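Indole-3-pyruvate decarboxylase (Azospirillum brasilense, PDB 2NXW) decarboxylates indole-3-pyruvate to indole-3-acetaldehyde in auxin biosynthesis, using thiamine diphosphate and a bound metal ion as cofactors. Local coordinates at residues Ile148-Ala153 and Arg177-Glu182; Ala163-Val168 and Glu193-Asp198. All coordinates share one frame; numbering follows the deposited sequence.

Interaction 1 (Ile148-Ala153 and Arg177-Glu182)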
ATOM      1  N   ILE A 148       2.233 -11.597  -9.871  1.00 15.54           N
ATOM      2  CA  ILE A 148       3.412 -12.236 -10.445  1.00 15.23           C
ATOM      3  C   ILE A 148       3.289 -12.657 -11.905  1.00 14.14           C
ATOM      4  O   ILE A 148       4.017 -13.537 -12.376  1.00 14.91           O
ATOM      5  CB  ILE A 148       3.815 -13.456  -9.595  1.00 14.91           C
ATOM      6  CG1 ILE A 148       2.634 -14.424  -9.479  1.00 14.94           C
ATOM      7  CG2 ILE A 148       4.258 -12.989  -8.211  1.00 15.89           C
ATOM      8  CD1 ILE A 148       2.941 -15.683  -8.670  1.00 14.80           C
ATOM      9  N   THR A 149       2.365 -12.021 -12.622  1.00 14.01           N
ATOM     10  CA  THR A 149       2.156 -12.307 -14.041  1.00 14.30           C
ATOM     11  C   THR A 149       1.872 -11.002 -14.773  1.00 15.45           C
ATOM     12  O   THR A 149       1.458 -10.020 -14.150  1.00 16.73           O
ATOM     13  CB  THR A 149       0.965 -13.271 -14.273  1.00 13.25           C
ATOM     14  OG1 THR A 149      -0.209 -12.751 -13.633  1.00 13.69           O
ATOM     15  CG2 THR A 149       1.272 -14.651 -13.713  1.00 13.30           C
ATOM     16  N   VAL A 150       2.093 -10.986 -16.089  1.00 15.99           N
ATOM     17  CA  VAL A 150       1.857  -9.774 -16.876  1.00 16.77           C
ATOM     18  C   VAL A 150       0.453  -9.652 -17.445  1.00 16.72           C
ATOM     19  O   VAL A 150       0.066  -8.585 -17.909  1.00 18.67           O
ATOM     20  CB  VAL A 150       2.879  -9.626 -18.032  1.00 17.06           C
ATOM     21  CG1 VAL A 150       4.253  -9.432 -17.446  1.00 21.71           C
ATOM     22  CG2 VAL A 150       2.838 -10.827 -18.967  1.00 17.94           C
ATOM     23  N   ALA A 151      -0.304 -10.738 -17.414  1.00 15.85           N
ATOM     24  CA  ALA A 151      -1.670 -10.732 -17.911  1.00 15.52           C
ATOM     25  C   ALA A 151      -2.386 -11.920 -17.307  1.00 15.16           C
ATOM     26  O   ALA A 151      -1.758 -12.942 -17.009  1.00 14.74           O
ATOM     27  CB  ALA A 151      -1.682 -10.823 -19.436  1.00 17.58           C
ATOM     28  N   GLN A 152      -3.697 -11.791 -17.138  1.00 16.06           N
ATOM     29  CA  GLN A 152      -4.502 -12.853 -16.564  1.00 16.98           C
ATOM     30  C   GLN A 152      -5.866 -12.897 -17.227  1.00 16.96           C
ATOM     31  O   GLN A 152      -6.341 -11.894 -17.766  1.00 19.01           O
ATOM     32  CB  GLN A 152      -4.759 -12.614 -15.072  1.00 16.19           C
ATOM     33  CG  GLN A 152      -3.568 -12.223 -14.206  1.00 16.09           C
ATOM     34  CD  GLN A 152      -3.183 -10.766 -14.362  1.00 16.57           C
ATOM     35  OE1 GLN A 152      -4.052  -9.884 -14.455  1.00 17.67           O
ATOM     36  NE2 GLN A 152      -1.881 -10.496 -14.377  1.00 15.31           N
ATOM     37  N   ALA A 153      -6.501 -14.061 -17.172  1.00 16.49           N
ATOM     38  CA  ALA A 153      -7.850 -14.184 -17.689  1.00 16.44           C
ATOM     39  C   ALA A 153      -8.556 -15.354 -17.040  1.00 16.89           C
ATOM     40  O   ALA A 153      -7.949 -16.389 -16.768  1.00 16.03           O
ATOM     41  CB  ALA A 153      -7.843 -14.359 -19.212  1.00 18.33           C
ATOM     42  N   ARG A 177       7.101 -12.799 -20.025  1.00 14.24           N
ATOM     43  CA  ARG A 177       6.822 -12.968 -18.598  1.00 14.65           C
ATOM     44  C   ARG A 177       5.665 -13.949 -18.469  1.00 13.47           C
ATOM     45  O   ARG A 177       4.896 -14.149 -19.404  1.00 13.44           O
ATOM     46  CB  ARG A 177       6.374 -11.659 -17.966  1.00 16.53           C
ATOM     47  CG  ARG A 177       7.258 -10.458 -18.206  1.00 21.14           C
ATOM     48  CD  ARG A 177       8.137 -10.185 -17.014  1.00 17.57           C
ATOM     49  NE  ARG A 177       8.706  -8.841 -17.064  1.00 18.46           N
ATOM     50  CZ  ARG A 177       9.754  -8.457 -16.348  1.00 17.35           C
ATOM     51  NH1 ARG A 177      10.344  -9.318 -15.529  1.00 18.44           N
ATOM     52  NH2 ARG A 177      10.225  -7.221 -16.454  1.00 15.24           N
ATOM     53  N   PRO A 178       5.508 -14.560 -17.296  1.00 12.05           N
ATOM     54  CA  PRO A 178       4.427 -15.521 -17.067  1.00 12.03           C
ATOM     55  C   PRO A 178       3.049 -14.876 -17.141  1.00 12.28           C
ATOM     56  O   PRO A 178       2.906 -13.670 -16.909  1.00 12.23           O
ATOM     57  CB  PRO A 178       4.699 -16.035 -15.650  1.00 13.96           C
ATOM     58  CG  PRO A 178       6.134 -15.799 -15.448  1.00 15.75           C
ATOM     59  CD  PRO A 178       6.411 -14.493 -16.135  1.00 13.17           C
ATOM     60  N   VAL A 179       2.051 -15.699 -17.447  1.00 11.79           N
ATOM     61  CA  VAL A 179       0.660 -15.259 -17.508  1.00 13.16           C
ATOM     62  C   VAL A 179      -0.187 -16.296 -16.777  1.00 13.77           C
ATOM     63  O   VAL A 179       0.258 -17.430 -16.533  1.00 13.71           O
ATOM     64  CB  VAL A 179       0.161 -15.089 -18.961  1.00 12.06           C
ATOM     65  CG1 VAL A 179       0.859 -13.905 -19.607  1.00 13.22           C
ATOM     66  CG2 VAL A 179       0.400 -16.372 -19.764  1.00 14.23           C
ATOM     67  N   TYR A 180      -1.416 -15.910 -16.441  1.00 13.60           N
ATOM     68  CA  TYR A 180      -2.319 -16.756 -15.680  1.00 13.15           C
ATOM     69  C   TYR A 180      -3.684 -16.972 -16.338  1.00 14.09           C
ATOM     70  O   TYR A 180      -4.358 -16.012 -16.708  1.00 15.52           O
ATOM     71  CB  TYR A 180      -2.519 -16.109 -14.300  1.00 14.25           C
ATOM     72  CG  TYR A 180      -3.468 -16.840 -13.382  1.00 13.84           C
ATOM     73  CD1 TYR A 180      -3.132 -18.077 -12.850  1.00 15.33           C
ATOM     74  CD2 TYR A 180      -4.705 -16.280 -13.027  1.00 14.98           C
ATOM     75  CE1 TYR A 180      -3.986 -18.747 -11.991  1.00 16.40           C
ATOM     76  CE2 TYR A 180      -5.569 -16.943 -12.168  1.00 15.81           C
ATOM     77  CZ  TYR A 180      -5.207 -18.177 -11.654  1.00 16.50           C
ATOM     78  OH  TYR A 180      -6.077 -18.846 -10.822  1.00 17.77           O
ATOM     79  N   LEU A 181      -4.078 -18.235 -16.478  1.00 14.23           N
ATOM     80  CA  LEU A 181      -5.371 -18.584 -17.055  1.00 14.57           C
ATOM     81  C   LEU A 181      -6.094 -19.469 -16.055  1.00 15.46           C
ATOM     82  O   LEU A 181      -5.567 -20.495 -15.630  1.00 16.86           O
ATOM     83  CB  LEU A 181      -5.203 -19.338 -18.380  1.00 15.62           C
ATOM     84  CG  LEU A 181      -4.632 -18.507 -19.532  1.00 15.99           C
ATOM     85  CD1 LEU A 181      -4.365 -19.400 -20.748  1.00 17.27           C
ATOM     86  CD2 LEU A 181      -5.623 -17.391 -19.895  1.00 16.70           C
ATOM     87  N   GLU A 182      -7.306 -19.066 -15.681  1.00 15.80           N
ATOM     88  CA  GLU A 182      -8.119 -19.797 -14.720  1.00 16.14           C
ATOM     89  C   GLU A 182      -9.300 -20.369 -15.505  1.00 17.45           C
ATOM     90  O   GLU A 182     -10.017 -19.628 -16.177  1.00 18.70           O
ATOM     91  CB  GLU A 182      -8.575 -18.806 -13.640  1.00 19.30           C
ATOM     92  CG  GLU A 182      -9.268 -19.380 -12.437  1.00 22.85           C
ATOM     93  CD  GLU A 182      -9.498 -18.313 -11.385  1.00 21.41           C
ATOM     94  OE1 GLU A 182      -8.532 -17.941 -10.680  1.00 21.63           O
ATOM     95  OE2 GLU A 182     -10.644 -17.831 -11.274  1.00 26.11           O
TER
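T149 lays its methyl over the start of the facing strand, with T149 CG2 3.8 Å from V179 C and close to Y180 CB. A chi1 of 54° places OG1 between the backbone N and the carbonyl carbon, with CG2 opposite the carbonyl carbon; OG1 receives NE2 of Q152 at 2.9 Å, nearly in the amide plane. F145 O is a second partner of this hydroxyl. The Q152 chain doubles back at chi2 (78°) to make that bond; CG of Q152 passes CB of Y180 at 4.0 Å, CB lies at the edge of the tyrosine ring, and OE1 is bound by K160 of a third subunit.

Four backbone hydrogen bonds carry the pairing. V150 N reaches P178 O at 2.9 Å, ahead of the regular strands; Y180 N then donates to A151 O, A153 N to Y180 O and E182 N to A153 O, so Y180 is held through both its N and its O. V150, which packs on Y107 of helix 100-108, brings CG2 to 3.7 Å from V179 CG1. On the side facing helix 161-175, V179 CG1 meets A151 CB at 4.0 Å and L181 CD2 rests on A153 CB at 3.8 Å. Y180 points to the other side with Q152. Its OH bonds E182 OE1 at 2.6 Å, in the plane of the ring and on the anti lone pair of the carboxylate, while F145 stacks on the ring; together these probably limit the ring's rotation.

V113 and V115 pair with V179 on its other edge, making 179-184 an inner strand. The pairing is that of a right-handed parallel beta-alpha-beta unit; it completes one edge of the six-stranded parallel sheet in the N-terminal, thiamine-diphosphate-binding domain of this family.

Interaction 2 (Ala163-Val168 and Glu193-Asp198)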
ATOM      1  N   ALA A 163     -10.570 -14.860 -27.809  1.00 19.44           N
ATOM      2  CA  ALA A 163      -9.912 -13.562 -27.797  1.00 19.44           C
ATOM      3  C   ALA A 163      -9.091 -13.373 -26.525  1.00 19.41           C
ATOM      4  O   ALA A 163      -8.018 -12.769 -26.548  1.00 20.25           O
ATOM      5  CB  ALA A 163     -10.946 -12.453 -27.918  1.00 21.19           C
ATOM      6  N   GLU A 164      -9.608 -13.872 -25.411  1.00 18.50           N
ATOM      7  CA  GLU A 164      -8.888 -13.746 -24.154  1.00 18.29           C
ATOM      8  C   GLU A 164      -7.620 -14.578 -24.176  1.00 18.06           C
ATOM      9  O   GLU A 164      -6.574 -14.120 -23.720  1.00 18.41           O
ATOM     10  CB  GLU A 164      -9.787 -14.141 -22.986  1.00 20.09           C
ATOM     11  CG  GLU A 164     -10.772 -13.038 -22.628  1.00 22.95           C
ATOM     12  CD  GLU A 164     -10.074 -11.794 -22.100  1.00 23.74           C
ATOM     13  OE1 GLU A 164      -9.797 -11.734 -20.884  1.00 27.78           O
ATOM     14  OE2 GLU A 164      -9.782 -10.881 -22.900  1.00 26.60           O
ATOM     15  N   ILE A 165      -7.698 -15.791 -24.709  1.00 17.14           N
ATOM     16  CA  ILE A 165      -6.505 -16.629 -24.804  1.00 16.19           C
ATOM     17  C   ILE A 165      -5.458 -15.932 -25.681  1.00 16.79           C
ATOM     18  O   ILE A 165      -4.286 -15.833 -25.318  1.00 16.78           O
ATOM     19  CB  ILE A 165      -6.849 -18.008 -25.404  1.00 15.43           C
ATOM     20  CG1 ILE A 165      -7.682 -18.799 -24.401  1.00 15.70           C
ATOM     21  CG2 ILE A 165      -5.578 -18.779 -25.762  1.00 15.06           C
ATOM     22  CD1 ILE A 165      -8.282 -20.063 -24.976  1.00 15.00           C
ATOM     23  N   ALA A 166      -5.872 -15.436 -26.843  1.00 15.86           N
ATOM     24  CA  ALA A 166      -4.927 -14.764 -27.723  1.00 15.66           C
ATOM     25  C   ALA A 166      -4.321 -13.542 -27.038  1.00 15.74           C
ATOM     26  O   ALA A 166      -3.125 -13.273 -27.175  1.00 17.12           O
ATOM     27  CB  ALA A 166      -5.620 -14.345 -29.030  1.00 16.14           C
ATOM     28  N   ARG A 167      -5.138 -12.805 -26.292  1.00 15.91           N
ATOM     29  CA  ARG A 167      -4.639 -11.620 -25.604  1.00 15.48           C
ATOM     30  C   ARG A 167      -3.600 -11.984 -24.538  1.00 15.02           C
ATOM     31  O   ARG A 167      -2.521 -11.392 -24.471  1.00 15.83           O
ATOM     32  CB  ARG A 167      -5.786 -10.853 -24.935  1.00 16.77           C
ATOM     33  CG  ARG A 167      -5.315  -9.668 -24.083  1.00 17.69           C
ATOM     34  CD  ARG A 167      -6.466  -8.958 -23.372  1.00 18.47           C
ATOM     35  NE  ARG A 167      -7.104  -9.758 -22.326  1.00 19.52           N
ATOM     36  CZ  ARG A 167      -6.573  -9.994 -21.129  1.00 18.84           C
ATOM     37  NH1 ARG A 167      -5.388  -9.491 -20.821  1.00 20.22           N
ATOM     38  NH2 ARG A 167      -7.238 -10.718 -20.237  1.00 20.82           N
ATOM     39  N   VAL A 168      -3.934 -12.964 -23.714  1.00 16.26           N
ATOM     40  CA  VAL A 168      -3.037 -13.370 -22.643  1.00 15.33           C
ATOM     41  C   VAL A 168      -1.763 -14.043 -23.148  1.00 16.26           C
ATOM     42  O   VAL A 168      -0.667 -13.718 -22.671  1.00 14.95           O
ATOM     43  CB  VAL A 168      -3.782 -14.268 -21.645  1.00 15.16           C
ATOM     44  CG1 VAL A 168      -2.819 -14.812 -20.586  1.00 16.21           C
ATOM     45  CG2 VAL A 168      -4.878 -13.450 -20.957  1.00 16.90           C
ATOM     46  N   GLU A 193     -14.696 -21.208 -30.600  1.00 21.73           N
ATOM     47  CA  GLU A 193     -14.107 -21.068 -31.922  1.00 23.59           C
ATOM     48  C   GLU A 193     -12.589 -21.086 -31.756  1.00 24.20           C
ATOM     49  O   GLU A 193     -12.077 -20.871 -30.656  1.00 23.26           O
ATOM     50  CB  GLU A 193     -14.578 -19.769 -32.580  1.00 24.07           C
ATOM     51  CG  GLU A 193     -16.071 -19.795 -32.926  1.00 26.50           C
ATOM     52  CD  GLU A 193     -16.502 -18.651 -33.818  1.00 27.46           C
ATOM     53  OE1 GLU A 193     -16.031 -18.583 -34.976  1.00 28.88           O
ATOM     54  OE2 GLU A 193     -17.315 -17.816 -33.365  1.00 30.45           O
ATOM     55  N   PRO A 194     -11.850 -21.372 -32.836  1.00 25.21           N
ATOM     56  CA  PRO A 194     -10.384 -21.417 -32.764  1.00 24.85           C
ATOM     57  C   PRO A 194      -9.750 -20.101 -32.322  1.00 23.95           C
ATOM     58  O   PRO A 194     -10.264 -19.017 -32.609  1.00 24.29           O
ATOM     59  CB  PRO A 194      -9.982 -21.794 -34.191  1.00 26.12           C
ATOM     60  CG  PRO A 194     -11.167 -22.600 -34.677  1.00 26.58           C
ATOM     61  CD  PRO A 194     -12.326 -21.789 -34.168  1.00 26.48           C
ATOM     62  N   VAL A 195      -8.628 -20.204 -31.614  1.00 23.22           N
ATOM     63  CA  VAL A 195      -7.913 -19.022 -31.151  1.00 21.64           C
ATOM     64  C   VAL A 195      -7.113 -18.414 -32.305  1.00 20.70           C
ATOM     65  O   VAL A 195      -6.380 -19.116 -32.999  1.00 21.53           O
ATOM     66  CB  VAL A 195      -6.941 -19.382 -30.001  1.00 20.51           C
ATOM     67  CG1 VAL A 195      -6.170 -18.150 -29.568  1.00 20.52           C
ATOM     68  CG2 VAL A 195      -7.721 -19.950 -28.825  1.00 20.36           C
ATOM     69  N   GLY A 196      -7.264 -17.107 -32.507  1.00 21.50           N
ATOM     70  CA  GLY A 196      -6.542 -16.435 -33.575  1.00 22.27           C
ATOM     71  C   GLY A 196      -5.137 -16.019 -33.168  1.00 23.38           C
ATOM     72  O   GLY A 196      -4.592 -16.539 -32.190  1.00 23.66           O
ATOM     73  N   ASP A 197      -4.550 -15.082 -33.907  1.00 23.16           N
ATOM     74  CA  ASP A 197      -3.199 -14.610 -33.618  1.00 23.58           C
ATOM     75  C   ASP A 197      -3.147 -13.595 -32.489  1.00 23.04           C
ATOM     76  O   ASP A 197      -4.164 -13.015 -32.105  1.00 23.74           O
ATOM     77  CB  ASP A 197      -2.569 -13.972 -34.860  1.00 26.58           C
ATOM     78  CG  ASP A 197      -2.449 -14.931 -36.017  1.00 27.44           C
ATOM     79  OD1 ASP A 197      -2.285 -16.150 -35.787  1.00 27.72           O
ATOM     80  OD2 ASP A 197      -2.502 -14.455 -37.171  1.00 32.33           O
ATOM     81  N   ASP A 198      -1.946 -13.371 -31.959  1.00 22.79           N
ATOM     82  CA  ASP A 198      -1.774 -12.405 -30.884  1.00 23.46           C
ATOM     83  C   ASP A 198      -2.188 -11.017 -31.356  1.00 23.83           C
ATOM     84  O   ASP A 198      -1.906 -10.626 -32.494  1.00 25.24           O
ATOM     85  CB  ASP A 198      -0.307 -12.273 -30.449  1.00 22.77           C
ATOM     86  CG  ASP A 198       0.300 -13.565 -29.941  1.00 23.42           C
ATOM     87  OD1 ASP A 198      -0.439 -14.507 -29.577  1.00 22.92           O
ATOM     88  OD2 ASP A 198       1.554 -13.611 -29.896  1.00 23.76           O
TER
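V195 presses both methyls against helix 161-175, and apolar contact is the main interaction across the segments. CG2 touches I165 at CD1 and CG2, each 3.9 Å away, the two side chains crossing at about a right angle. CG1, anti to the backbone N of V195 (chi1 178°), also touches I165 CG2 but reaches on to A166, 3.9 Å from A166 CB and equally near A166 N. The valine fork thus spans two consecutive residues of the helix. An alanine here would lose both methyls and would probably leave a gap beside I165 and A166, weakening the hold of the loop on the helix.

Contacts with backbone carbonyls continue along the loop. A166 CB faces D197 O at 3.7 Å and G196 O at 4.0 Å, consistent with a close pass of the loop over this small side chain. No hydrogen bond joins the two segments.

The charged groups of E164, R167 and D198 are paired within the helix or with residues beyond the contact. E164 and R167 form a side-on, two-nitrogen salt bridge: R167 NH2 meets E164 OE1 at 2.8 Å and R167 NE meets E164 OE2 at 3.0 Å. Both oxygens lie in the guanidinium plane, although the nitrogens approach from about 37° out of the carboxylate plane; V168 CG2 covers one guanidinium face near its rim. D198 has OD1 bound by R34 and OD2 by R173, so its carboxylate links two arginines that probably compensate its charge. R34 also bonds G196 O, holding the loop at a second point.

I165 and V195 both reach A30 of helix 23-33, with L27 also against I165. The loop between strand 179-184 and helix 205-221 therefore packs where two helices meet, while V168 faces strands 152-154 and 179-184.

From the N terminus, the chain passes through 148-153, enters helix 161-175, which carries 163-168, returns through 177-182 and then runs out to 193-198. Interaction 1 closes the loop around the helix by pairing the strands before and after it; interaction 2 closes a second loop by bringing the later segment back onto that helix. Because their segments alternate, the two loops cross rather than nest. They also touch directly: R167 NH2 probably bonds Q152 O, and V168 packs on A153 and V179. Helix 161-175 is thus layered between the edge of the parallel sheet and the outer loop, and interaction 2 ties the start of the connection toward helix 205-221 to it.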